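Local coordinates for type III secretion system effector protein ExoU (Pseudomonas fluorescens, PDB 4QMK) that probably acts as a patatin-like phospholipase toxin that is delivered by type III secretion and directed to the plasma membrane through phosphatidylinositol 4,5-bisphosphate binding, at residues A[69-74]-A[79-84]; A[87-92]-A[116-121]; A[125-130]-A[409-414]; A[384-389]-A[415-420]. One frame throughout, in Å; residues are numbered along the deposited sequence.

Interaction 1 (A[69-74]-A[79-84]); sequences LVLSGG and IAFPGM
Leu69 and Leu71 meet Phe81 and Met84 through side chains that leave their backbones in two different ways. Leu71 turns its CG away from its own carbonyl carbon (chi1 -49°), as Phe81 does (chi1 -73°), whereas Leu69 and Met84 each carry CG opposite the backbone N. The methionine then bends at its second and third torsions, and this fold brings SD and CE round toward the strand. The segments belong to a beta-alpha-beta unit of the patatin-like phospholipase domain: strand 68-72, helix 81-90 and strand 99-103, with a glycine-rich turn joining the first two. In patatin relatives the corresponding turn supplies the oxyanion hole, and Gly73 here lies against the probable nucleophile elbow that includes Ser104. The packing between the segments is apolar. Met84 spans both leucines, its SD 3.9 Å from Leu69 CD1 and its CE 3.5 Å from Leu71 CD2. Leu71 also meets Phe81: its CB lies 4.0 Å from Phe81 CZ, and its CD2 is 4.1 Å from Phe81 CE1. Strand 332-337 adds to the packing, with Val335 touching Leu69, Leu71 and Phe81, and the Phe337 ring meeting that of Phe81 at a steep tilt. A molecule of beta-mercaptoethanol, probably from the crystallisation liquor, is bound about 5 Å from the Phe81 side chain. Past Ser72 the same ring reaches the poorly ordered glycine turn, where Gly73 CA lies at the ring edge, near its plane, 4.4 Å from Phe81 CZ.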
loop_
_atom_site.group_PDB
_atom_site.type_symbol
_atom_site.label_atom_id
_atom_site.label_comp_id
_atom_site.label_asym_id
_atom_site.label_seq_id
_atom_site.Cartn_x
_atom_site.Cartn_y
_atom_site.Cartn_z
ATOM N N LEU A 69 6.439 -23.515 -13.220
ATOM C CA LEU A 69 7.861 -23.902 -13.202
ATOM C C LEU A 69 8.373 -23.508 -11.831
ATOM O O LEU A 69 8.241 -22.344 -11.425
ATOM C CB LEU A 69 8.614 -23.168 -14.290
ATOM C CG LEU A 69 10.112 -23.346 -14.394
ATOM C CD1 LEU A 69 10.539 -24.805 -14.549
ATOM C CD2 LEU A 69 10.592 -22.561 -15.611
ATOM N N VAL A 70 8.894 -24.464 -11.081
ATOM C CA VAL A 70 9.376 -24.154 -9.745
ATOM C C VAL A 70 10.866 -24.358 -9.708
ATOM O O VAL A 70 11.326 -25.467 -9.950
ATOM C CB VAL A 70 8.735 -25.102 -8.671
ATOM C CG1 VAL A 70 9.216 -24.749 -7.289
ATOM C CG2 VAL A 70 7.205 -25.018 -8.712
ATOM N N LEU A 71 11.615 -23.334 -9.349
ATOM C CA LEU A 71 13.119 -23.437 -9.236
ATOM C C LEU A 71 13.587 -23.421 -7.782
ATOM O O LEU A 71 13.552 -22.387 -7.146
ATOM C CB LEU A 71 13.794 -22.281 -10.013
ATOM C CG LEU A 71 13.275 -22.090 -11.441
ATOM C CD1 LEU A 71 13.974 -20.992 -12.168
ATOM C CD2 LEU A 71 13.459 -23.369 -12.215
ATOM N N SER A 72 14.071 -24.552 -7.281
ATOM C CA SER A 72 14.559 -24.682 -5.880
ATOM C C SER A 72 16.017 -24.385 -5.888
ATOM O O SER A 72 16.842 -25.260 -5.891
ATOM C CB SER A 72 14.302 -26.107 -5.429
ATOM O OG SER A 72 13.020 -26.499 -5.901
ATOM N N GLY A 73 16.326 -23.119 -5.908
ATOM C CA GLY A 73 17.634 -22.662 -6.307
ATOM C C GLY A 73 18.828 -22.806 -5.433
ATOM O O GLY A 73 18.794 -23.385 -4.348
ATOM N N GLY A 74 19.910 -22.262 -5.982
ATOM C CA GLY A 74 21.267 -22.299 -5.432
ATOM C C GLY A 74 21.978 -21.375 -6.384
ATOM O O GLY A 74 21.462 -21.070 -7.465
ATOM N N ILE A 79 23.925 -22.688 -12.619
ATOM C CA ILE A 79 24.532 -22.571 -13.910
ATOM C C ILE A 79 23.966 -23.634 -14.775
ATOM O O ILE A 79 24.064 -23.537 -15.977
ATOM C CB ILE A 79 26.110 -22.627 -13.834
ATOM C CG1 ILE A 79 26.752 -22.501 -15.221
ATOM C CG2 ILE A 79 26.623 -23.915 -13.213
ATOM C CD1 ILE A 79 26.412 -21.182 -15.873
ATOM N N ALA A 80 23.315 -24.635 -14.210
ATOM C CA ALA A 80 22.646 -25.676 -15.044
ATOM C C ALA A 80 21.297 -25.227 -15.633
ATOM O O ALA A 80 20.814 -25.800 -16.595
ATOM C CB ALA A 80 22.430 -26.940 -14.220
ATOM N N PHE A 81 20.672 -24.228 -15.051
ATOM C CA PHE A 81 19.310 -23.898 -15.466
ATOM C C PHE A 81 19.130 -23.596 -16.957
ATOM O O PHE A 81 18.064 -23.860 -17.524
ATOM C CB PHE A 81 18.754 -22.707 -14.640
ATOM C CG PHE A 81 18.391 -23.037 -13.229
ATOM C CD1 PHE A 81 17.702 -24.186 -12.930
ATOM C CD2 PHE A 81 18.626 -22.120 -12.206
ATOM C CE1 PHE A 81 17.313 -24.469 -11.614
ATOM C CE2 PHE A 81 18.210 -22.369 -10.909
ATOM C CZ PHE A 81 17.562 -23.550 -10.615
ATOM N N PRO A 82 20.141 -22.995 -17.591
ATOM C CA PRO A 82 19.947 -22.672 -18.999
ATOM C C PRO A 82 19.535 -23.861 -19.849
ATOM O O PRO A 82 18.663 -23.716 -20.709
ATOM C CB PRO A 82 21.304 -22.129 -19.411
ATOM C CG PRO A 82 21.755 -21.407 -18.197
ATOM C CD PRO A 82 21.340 -22.326 -17.057
ATOM N N GLY A 83 20.102 -25.029 -19.601
ATOM C CA GLY A 83 19.671 -26.217 -20.353
ATOM C C GLY A 83 18.183 -26.574 -20.083
ATOM O O GLY A 83 17.438 -27.036 -20.985
ATOM N N MET A 84 17.745 -26.351 -18.854
ATOM C CA MET A 84 16.363 -26.611 -18.531
ATOM C C MET A 84 15.455 -25.696 -19.391
ATOM O O MET A 84 14.416 -26.138 -19.920
ATOM C CB MET A 84 16.171 -26.446 -17.027
ATOM C CG MET A 84 14.768 -26.617 -16.533
ATOM S SD MET A 84 13.877 -25.076 -16.564
ATOM C CE MET A 84 14.864 -24.194 -15.355
#

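Interaction 2 (A[87-92]-A[116-121]); sequences ALEEAD and GMDAKA
Glu89 is the residue of 87-92 that reaches Asp118 and Ala119, and it does so from the last turn of helix 81-90. Just before it, Ala87 and Leu88 pack on helix 408-431, Ala87 against Val422 and Ser423 and Leu88 against Leu426. Glu89 itself swings CG opposite its backbone N (chi1 -151°) and continues extended, which carries the carboxylate across to the turn leading into helix 119-127. There OE2 of Glu89 accepts a hydrogen bond from Ala119 N at 3.2 Å, fairly straight at 162°. The N-H arrives from above the carboxylate plane, well out of it. The second oxygen, OE1, lies 3.6 Å from the Ala119 CB methyl, and OE2 also closes to 3.2 Å on Asp118 CB. This is the start of a helix: Asp118 is the N-cap, its OD1 accepting from Ala121 N at 2.8 Å nearly along the C-O direction. Glu89 therefore satisfies an amide of the first turn that the N-cap side chain does not take. Although both groups are acidic, Glu89 OE2 and Asp118 OD2 stay 4.9 Å apart with their carboxylate planes steeply inclined, and the amide-rich helix start would be expected to ease their mutual repulsion. Beyond Glu89 the helix soon closes in a Schellman motif, with Asp92 as its positive-phi residue and Asp92 N donating to Glu89 O at 2.7 Å.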
loop_
_atom_site.group_PDB
_atom_site.type_symbol
_atom_site.label_atom_id
_atom_site.label_comp_id
_atom_site.label_asym_id
_atom_site.label_seq_id
_atom_site.Cartn_x
_atom_site.Cartn_y
_atom_site.Cartn_z
ATOM N N ALA A 87 15.451 -26.890 -23.107
ATOM C CA ALA A 87 14.511 -28.034 -23.193
ATOM C C ALA A 87 13.065 -27.604 -23.220
ATOM O O ALA A 87 12.303 -28.133 -23.988
ATOM C CB ALA A 87 14.722 -28.984 -22.032
ATOM N N LEU A 88 12.672 -26.642 -22.389
ATOM C CA LEU A 88 11.263 -26.193 -22.420
ATOM C C LEU A 88 10.861 -25.536 -23.742
ATOM O O LEU A 88 9.814 -25.850 -24.304
ATOM C CB LEU A 88 10.954 -25.243 -21.278
ATOM C CG LEU A 88 10.835 -25.922 -19.925
ATOM C CD1 LEU A 88 10.820 -24.858 -18.847
ATOM C CD2 LEU A 88 9.587 -26.770 -19.849
ATOM N N GLU A 89 11.721 -24.663 -24.244
ATOM C CA GLU A 89 11.429 -23.874 -25.433
ATOM C C GLU A 89 11.458 -24.756 -26.667
ATOM O O GLU A 89 10.524 -24.757 -27.468
ATOM C CB GLU A 89 12.453 -22.749 -25.549
ATOM C CG GLU A 89 11.961 -21.500 -26.249
ATOM C CD GLU A 89 13.062 -20.462 -26.346
ATOM O OE1 GLU A 89 14.048 -20.701 -27.089
ATOM O OE2 GLU A 89 12.935 -19.399 -25.696
ATOM N N GLU A 90 12.535 -25.520 -26.805
ATOM C CA GLU A 90 12.708 -26.470 -27.923
ATOM C C GLU A 90 11.558 -27.500 -28.030
ATOM O O GLU A 90 11.372 -28.118 -29.052
ATOM C CB GLU A 90 14.071 -27.137 -27.786
ATOM C CG GLU A 90 14.142 -28.614 -28.105
ATOM C CD GLU A 90 15.438 -29.208 -27.567
ATOM O OE1 GLU A 90 16.475 -28.475 -27.625
ATOM O OE2 GLU A 90 15.406 -30.375 -27.050
ATOM N N ALA A 91 10.789 -27.669 -26.964
ATOM C CA ALA A 91 9.620 -28.525 -26.986
ATOM C C ALA A 91 8.324 -27.704 -27.030
ATOM O O ALA A 91 7.249 -28.242 -26.794
ATOM C CB ALA A 91 9.632 -29.410 -25.757
ATOM N N ASP A 92 8.428 -26.412 -27.353
ATOM C CA ASP A 92 7.285 -25.490 -27.343
ATOM C C ASP A 92 6.463 -25.598 -26.058
ATOM O O ASP A 92 5.229 -25.400 -26.061
ATOM C CB ASP A 92 6.383 -25.716 -28.567
ATOM C CG ASP A 92 6.851 -24.963 -29.790
ATOM O OD1 ASP A 92 7.764 -24.100 -29.698
ATOM O OD2 ASP A 92 6.276 -25.206 -30.870
ATOM N N GLY A 116 10.232 -12.798 -19.309
ATOM C CA GLY A 116 10.143 -13.150 -20.715
ATOM C C GLY A 116 11.464 -13.340 -21.418
ATOM O O GLY A 116 11.491 -13.299 -22.608
ATOM N N MET A 117 12.550 -13.568 -20.690
ATOM C CA MET A 117 13.808 -13.864 -21.336
ATOM C C MET A 117 13.721 -15.225 -21.984
ATOM O O MET A 117 13.362 -16.186 -21.324
ATOM C CB MET A 117 15.004 -13.836 -20.341
ATOM C CG MET A 117 15.441 -12.441 -19.956
ATOM S SD MET A 117 17.042 -12.327 -19.103
ATOM C CE MET A 117 18.012 -13.479 -20.040
ATOM N N ASP A 118 14.131 -15.321 -23.252
ATOM C CA ASP A 118 14.197 -16.591 -23.975
ATOM C C ASP A 118 15.464 -17.399 -23.590
ATOM O O ASP A 118 16.355 -16.919 -22.892
ATOM C CB ASP A 118 14.056 -16.389 -25.508
ATOM C CG ASP A 118 15.338 -15.835 -26.207
ATOM O OD1 ASP A 118 16.468 -15.794 -25.657
ATOM O OD2 ASP A 118 15.194 -15.437 -27.390
ATOM N N ALA A 119 15.546 -18.615 -24.089
ATOM C CA ALA A 119 16.596 -19.520 -23.701
ATOM C C ALA A 119 17.979 -18.992 -24.008
ATOM O O ALA A 119 18.902 -19.080 -23.189
ATOM C CB ALA A 119 16.374 -20.877 -24.365
ATOM N N LYS A 120 18.125 -18.447 -25.195
ATOM C CA LYS A 120 19.404 -17.980 -25.656
ATOM C C LYS A 120 19.912 -16.795 -24.823
ATOM O O LYS A 120 21.015 -16.844 -24.293
ATOM C CB LYS A 120 19.249 -17.707 -27.136
ATOM C CG LYS A 120 18.360 -18.816 -27.727
ATOM C CD LYS A 120 18.847 -19.353 -29.068
ATOM C CE LYS A 120 18.072 -20.597 -29.481
ATOM N NZ LYS A 120 18.538 -21.104 -30.794
ATOM N N ALA A 121 19.084 -15.762 -24.675
ATOM C CA ALA A 121 19.430 -14.601 -23.852
ATOM C C ALA A 121 19.771 -15.072 -22.447
ATOM O O ALA A 121 20.827 -14.738 -21.905
ATOM C CB ALA A 121 18.257 -13.637 -23.811
#

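Interaction 3 (A[125-130]-A[409-414]); sequences LSNNLD and EQKQHL
Asn127 and Lys411 mark the nearest approach of the two backbones, with their CA atoms 7.3 Å apart. Asn127 is the final residue of helix 119-127, for Asn128 already leaves helical angles, while Lys411 lies in the first turn of helix 408-431. The lysine points its CB toward the neighbouring helix, and the extended chain beyond CG carries the ammonium group across. Lys411 NZ donates to the backbone O of Asn127 at 2.9 Å. The C=O...N angle is 139°, and the nitrogen is tilted 15° from the carbonyl plane. The bond draws together two helices on the same side of the mixed sheet of the patatin-like domain, one the second helix after the probable nucleophile elbow and the other contributed from nearly 280 residues later in the chain. A carbonyl at the C-terminal end of a helix carries part of its negative pole, and the lysine charge would be expected to reinforce the attraction. The two side chains run past one another in opposite directions: Asn127 OD1 rests 3.7 Å from Lys411 CD and 3.8 Å from Lys411 CB, beside the aliphatic part of the lysine. That amide oxygen has its polar partner elsewhere, accepting from Gln415 NE2, one helical turn beyond Lys411. Ile79, from the strand-helix turn of the domain, also touches both Asn127 and Lys411.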
loop_
_atom_site.group_PDB
_atom_site.type_symbol
_atom_site.label_atom_id
_atom_site.label_comp_id
_atom_site.label_asym_id
_atom_site.label_seq_id
_atom_site.Cartn_x
_atom_site.Cartn_y
_atom_site.Cartn_z
ATOM N N LEU A 125 23.377 -14.663 -20.559
ATOM C CA LEU A 125 23.449 -13.901 -19.343
ATOM C C LEU A 125 23.930 -14.737 -18.159
ATOM O O LEU A 125 24.665 -14.241 -17.321
ATOM C CB LEU A 125 22.076 -13.283 -19.072
ATOM C CG LEU A 125 21.855 -12.348 -17.869
ATOM C CD1 LEU A 125 20.558 -11.585 -18.070
ATOM C CD2 LEU A 125 21.806 -13.113 -16.560
ATOM N N SER A 126 23.548 -16.008 -18.105
ATOM C CA SER A 126 23.932 -16.878 -16.997
ATOM C C SER A 126 25.398 -17.255 -17.009
ATOM O O SER A 126 26.003 -17.504 -15.959
ATOM C CB SER A 126 23.098 -18.166 -16.994
ATOM O OG SER A 126 21.766 -17.892 -16.642
ATOM N N ASN A 127 25.962 -17.353 -18.202
ATOM C CA ASN A 127 27.389 -17.696 -18.344
ATOM C C ASN A 127 28.298 -16.560 -17.933
ATOM O O ASN A 127 29.405 -16.813 -17.470
ATOM C CB ASN A 127 27.687 -18.128 -19.764
ATOM C CG ASN A 127 27.008 -19.427 -20.121
ATOM O OD1 ASN A 127 26.939 -20.337 -19.306
ATOM N ND2 ASN A 127 26.540 -19.533 -21.350
ATOM N N ASN A 128 27.792 -15.324 -18.054
ATOM C CA ASN A 128 28.554 -14.101 -17.747
ATOM C C ASN A 128 28.322 -13.534 -16.361
ATOM O O ASN A 128 28.831 -12.467 -16.045
ATOM C CB ASN A 128 28.167 -12.999 -18.737
ATOM C CG ASN A 128 28.400 -13.393 -20.180
ATOM O OD1 ASN A 128 29.042 -14.402 -20.470
ATOM N ND2 ASN A 128 27.897 -12.575 -21.100
ATOM N N LEU A 129 27.576 -14.233 -15.527
ATOM C CA LEU A 129 27.197 -13.653 -14.249
ATOM C C LEU A 129 28.256 -13.453 -13.217
ATOM O O LEU A 129 28.303 -12.369 -12.616
ATOM C CB LEU A 129 26.024 -14.382 -13.601
ATOM C CG LEU A 129 24.650 -13.751 -13.822
ATOM C CD1 LEU A 129 23.664 -14.411 -12.860
ATOM C CD2 LEU A 129 24.663 -12.245 -13.594
ATOM N N ASP A 130 29.081 -14.461 -12.957
ATOM C CA ASP A 130 30.108 -14.312 -11.925
ATOM C C ASP A 130 29.373 -14.017 -10.602
ATOM O O ASP A 130 29.506 -12.945 -9.997
ATOM C CB ASP A 130 31.099 -13.183 -12.312
ATOM C CG ASP A 130 32.188 -12.957 -11.267
ATOM O OD1 ASP A 130 32.382 -13.823 -10.395
ATOM O OD2 ASP A 130 32.846 -11.903 -11.313
ATOM N N GLU A 409 33.375 -24.374 -21.440
ATOM C CA GLU A 409 33.088 -25.699 -21.919
ATOM C C GLU A 409 32.375 -26.526 -20.838
ATOM O O GLU A 409 31.505 -27.325 -21.147
ATOM C CB GLU A 409 34.385 -26.406 -22.336
ATOM C CG GLU A 409 34.131 -27.482 -23.366
ATOM C CD GLU A 409 35.293 -28.440 -23.584
ATOM O OE1 GLU A 409 36.478 -28.084 -23.348
ATOM O OE2 GLU A 409 35.000 -29.565 -24.040
ATOM N N GLN A 410 32.784 -26.342 -19.584
ATOM C CA GLN A 410 32.195 -27.062 -18.451
ATOM C C GLN A 410 30.734 -26.636 -18.219
ATOM O O GLN A 410 29.880 -27.477 -17.976
ATOM C CB GLN A 410 33.014 -26.853 -17.195
ATOM C CG GLN A 410 34.251 -27.712 -17.194
ATOM C CD GLN A 410 35.224 -27.404 -16.052
ATOM O OE1 GLN A 410 35.535 -26.234 -15.759
ATOM N NE2 GLN A 410 35.719 -28.455 -15.417
ATOM N N LYS A 411 30.484 -25.332 -18.315
ATOM C CA LYS A 411 29.144 -24.777 -18.241
ATOM C C LYS A 411 28.264 -25.309 -19.386
ATOM O O LYS A 411 27.110 -25.673 -19.185
ATOM C CB LYS A 411 29.196 -23.239 -18.294
ATOM C CG LYS A 411 29.965 -22.608 -17.137
ATOM C CD LYS A 411 29.850 -21.084 -17.120
ATOM C CE LYS A 411 30.811 -20.488 -16.093
ATOM N NZ LYS A 411 30.755 -18.998 -16.120
ATOM N N GLN A 412 28.837 -25.316 -20.582
ATOM C CA GLN A 412 28.180 -25.777 -21.798
ATOM C C GLN A 412 27.821 -27.249 -21.628
ATOM O O GLN A 412 26.777 -27.688 -22.058
ATOM C CB GLN A 412 29.160 -25.555 -22.996
ATOM C CG GLN A 412 28.544 -25.260 -24.379
ATOM C CD GLN A 412 29.544 -24.532 -25.352
ATOM O OE1 GLN A 412 30.210 -23.530 -24.976
ATOM N NE2 GLN A 412 29.626 -25.016 -26.605
ATOM N N HIS A 413 28.679 -28.006 -20.971
ATOM C CA HIS A 413 28.423 -29.422 -20.779
ATOM C C HIS A 413 27.283 -29.703 -19.741
ATOM O O HIS A 413 26.394 -30.544 -19.970
ATOM C CB HIS A 413 29.678 -30.172 -20.335
ATOM C CG HIS A 413 29.411 -31.636 -20.103
ATOM N ND1 HIS A 413 29.288 -32.542 -21.142
ATOM C CD2 HIS A 413 29.106 -32.323 -18.969
ATOM C CE1 HIS A 413 28.966 -33.730 -20.655
ATOM N NE2 HIS A 413 28.850 -33.627 -19.340
ATOM N N LEU A 414 27.347 -29.004 -18.612
ATOM C CA LEU A 414 26.396 -29.184 -17.552
ATOM C C LEU A 414 25.024 -28.770 -18.063
ATOM O O LEU A 414 24.022 -29.476 -17.867
ATOM C CB LEU A 414 26.801 -28.365 -16.346
ATOM C CG LEU A 414 26.193 -28.890 -15.066
ATOM C CD1 LEU A 414 26.866 -30.196 -14.688
ATOM C CD2 LEU A 414 26.323 -27.865 -13.950
#

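Interaction 4 (A[384-389]-A[415-420]); sequences TLPLNS and QAQARQ
Gln417 presents a bent side chain to Pro386 and Ser389 of strand 382-389. Its CG stands opposite the carbonyl carbon and the chain bends sharply at chi2 (-92°), which turns the amide toward the strand. NE2 of Gln417 then lies 4.0 Å from Pro386 CG and 3.5 Å from Ser389 CB, the proline ring running at a slant to the glutamine chain. Ser389 holds OG between its backbone N and carbonyl carbon; this hydroxyl is bonded to His413 NE2, one turn back along the helix. Earlier in the strand, Leu385 turns both its branches to Ala418, with CD2 4.0 Å and CD1 4.1 Å from the Ala418 CB methyl. Here the backbones draw close, the CA atoms of Leu385 and Ala418 being 5.4 Å apart. The contact seats helix 408-431 against strand 382-389, the last long strand at this end of the domain's mixed sheet, and Val335 and Phe337 of the adjacent strand back Leu385. Between glutamine and proline a water molecule accepts from Gln417 NE2 at 2.7 Å and donates weakly to Pro386 O at 3.3 Å. With one leg of this water bridge weak, the polar margin is probably held loosely, and the close approach of helix and strand rests mainly on the small alanine methyl packed against Leu385.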
loop_
_atom_site.group_PDB
_atom_site.type_symbol
_atom_site.label_atom_id
_atom_site.label_comp_id
_atom_site.label_asym_id
_atom_site.label_seq_id
_atom_site.Cartn_x
_atom_site.Cartn_y
_atom_site.Cartn_z
ATOM N N THR A 384 15.328 -33.944 -11.469
ATOM C CA THR A 384 16.609 -33.776 -10.746
ATOM C C THR A 384 17.782 -33.610 -11.716
ATOM O O THR A 384 18.179 -34.539 -12.385
ATOM C CB THR A 384 16.857 -34.982 -9.818
ATOM O OG1 THR A 384 15.750 -35.088 -8.887
ATOM C CG2 THR A 384 18.126 -34.818 -9.057
ATOM N N LEU A 385 18.303 -32.398 -11.802
ATOM C CA LEU A 385 19.365 -32.111 -12.722
ATOM C C LEU A 385 20.637 -32.770 -12.194
ATOM O O LEU A 385 20.995 -32.580 -11.056
ATOM C CB LEU A 385 19.553 -30.609 -12.873
ATOM C CG LEU A 385 18.352 -29.800 -13.346
ATOM C CD1 LEU A 385 18.819 -28.380 -13.653
ATOM C CD2 LEU A 385 17.692 -30.403 -14.577
ATOM N N PRO A 386 21.303 -33.568 -13.026
ATOM C CA PRO A 386 22.516 -34.249 -12.595
ATOM C C PRO A 386 23.738 -33.320 -12.506
ATOM O O PRO A 386 23.922 -32.449 -13.350
ATOM C CB PRO A 386 22.733 -35.278 -13.702
ATOM C CG PRO A 386 22.208 -34.603 -14.915
ATOM C CD PRO A 386 21.011 -33.815 -14.447
ATOM N N LEU A 387 24.564 -33.528 -11.491
ATOM C CA LEU A 387 25.778 -32.733 -11.304
ATOM C C LEU A 387 27.055 -33.525 -11.530
ATOM O O LEU A 387 28.129 -32.946 -11.527
ATOM C CB LEU A 387 25.791 -32.099 -9.901
ATOM C CG LEU A 387 24.732 -31.004 -9.715
ATOM C CD1 LEU A 387 24.598 -30.586 -8.258
ATOM C CD2 LEU A 387 25.048 -29.800 -10.598
ATOM N N ASN A 388 26.931 -34.832 -11.761
ATOM C CA ASN A 388 28.082 -35.718 -11.900
ATOM C C ASN A 388 28.041 -36.622 -13.147
ATOM O O ASN A 388 27.045 -37.327 -13.387
ATOM C CB ASN A 388 28.184 -36.611 -10.665
ATOM C CG ASN A 388 29.389 -37.524 -10.718
ATOM O OD1 ASN A 388 30.488 -37.117 -11.119
ATOM N ND2 ASN A 388 29.199 -38.752 -10.331
ATOM N N SER A 389 29.134 -36.607 -13.918
ATOM C CA SER A 389 29.268 -37.421 -15.144
ATOM C C SER A 389 30.752 -37.581 -15.558
ATOM O O SER A 389 31.650 -37.057 -14.894
ATOM C CB SER A 389 28.474 -36.774 -16.302
ATOM O OG SER A 389 28.984 -35.480 -16.645
ATOM N N GLN A 415 25.013 -27.666 -18.793
ATOM C CA GLN A 415 23.788 -27.180 -19.397
ATOM C C GLN A 415 23.204 -28.197 -20.363
ATOM O O GLN A 415 21.999 -28.404 -20.411
ATOM C CB GLN A 415 24.037 -25.849 -20.081
ATOM C CG GLN A 415 24.329 -24.746 -19.064
ATOM C CD GLN A 415 24.819 -23.481 -19.686
ATOM O OE1 GLN A 415 24.941 -23.387 -20.901
ATOM N NE2 GLN A 415 25.071 -22.475 -18.853
ATOM N N ALA A 416 24.060 -28.858 -21.121
ATOM C CA ALA A 416 23.567 -29.896 -22.047
ATOM C C ALA A 416 23.067 -31.164 -21.288
ATOM O O ALA A 416 22.237 -31.852 -21.789
ATOM C CB ALA A 416 24.643 -30.245 -23.079
ATOM N N GLN A 417 23.599 -31.450 -20.102
ATOM C CA GLN A 417 23.127 -32.566 -19.291
ATOM C C GLN A 417 21.714 -32.280 -18.763
ATOM O O GLN A 417 20.840 -33.152 -18.742
ATOM C CB GLN A 417 24.032 -32.753 -18.103
ATOM C CG GLN A 417 25.395 -33.265 -18.461
ATOM C CD GLN A 417 25.443 -34.763 -18.414
ATOM O OE1 GLN A 417 25.480 -35.437 -19.452
ATOM N NE2 GLN A 417 25.407 -35.307 -17.195
ATOM N N ALA A 418 21.530 -31.054 -18.308
ATOM C CA ALA A 418 20.260 -30.603 -17.839
ATOM C C ALA A 418 19.219 -30.664 -18.960
ATOM O O ALA A 418 18.079 -31.143 -18.763
ATOM C CB ALA A 418 20.384 -29.186 -17.326
ATOM N N ARG A 419 19.625 -30.194 -20.139
ATOM C CA ARG A 419 18.739 -30.145 -21.299
ATOM C C ARG A 419 18.213 -31.526 -21.592
ATOM O O ARG A 419 16.989 -31.719 -21.785
ATOM C CB ARG A 419 19.480 -29.594 -22.499
ATOM C CG ARG A 419 18.673 -29.491 -23.781
ATOM C CD ARG A 419 19.568 -29.104 -24.954
ATOM N NE ARG A 419 18.806 -28.715 -26.136
ATOM C CZ ARG A 419 19.203 -27.807 -27.030
ATOM N NH1 ARG A 419 20.352 -27.142 -26.884
ATOM N NH2 ARG A 419 18.422 -27.524 -28.064
ATOM N N GLN A 420 19.122 -32.487 -21.612
ATOM C CA GLN A 420 18.733 -33.851 -21.863
ATOM C C GLN A 420 17.793 -34.422 -20.797
ATOM O O GLN A 420 16.832 -35.080 -21.141
ATOM C CB GLN A 420 19.944 -34.732 -21.941
ATOM C CG GLN A 420 20.739 -34.547 -23.189
ATOM C CD GLN A 420 21.904 -35.494 -23.238
ATOM O OE1 GLN A 420 22.316 -36.068 -22.204
ATOM N NE2 GLN A 420 22.456 -35.668 -24.436
HETATM O O HOH W 1 26.286 -33.683 -15.231
#

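In the fold
The four contacts lie on the same side of the chain's centre, their own centres 11 to 17 Å apart. Interactions 1 and 2 share helix 81-90, interactions 2 and 3 helix 119-127, and interactions 3 and 4 helix 408-431, while interactions 1 and 4 reach the same mixed sheet. Along the chain, interaction 1 closes before interaction 2 opens, and interaction 3 comes after both. The segments of interactions 3 and 4 alternate, so the late helix joins two parts of the chain. Gln415 ties these regions together, its NE2 donating to Ile79 O and also reaching helix 119-127. The distant helix 408-431 is thereby built into the layer beside the probable catalytic core.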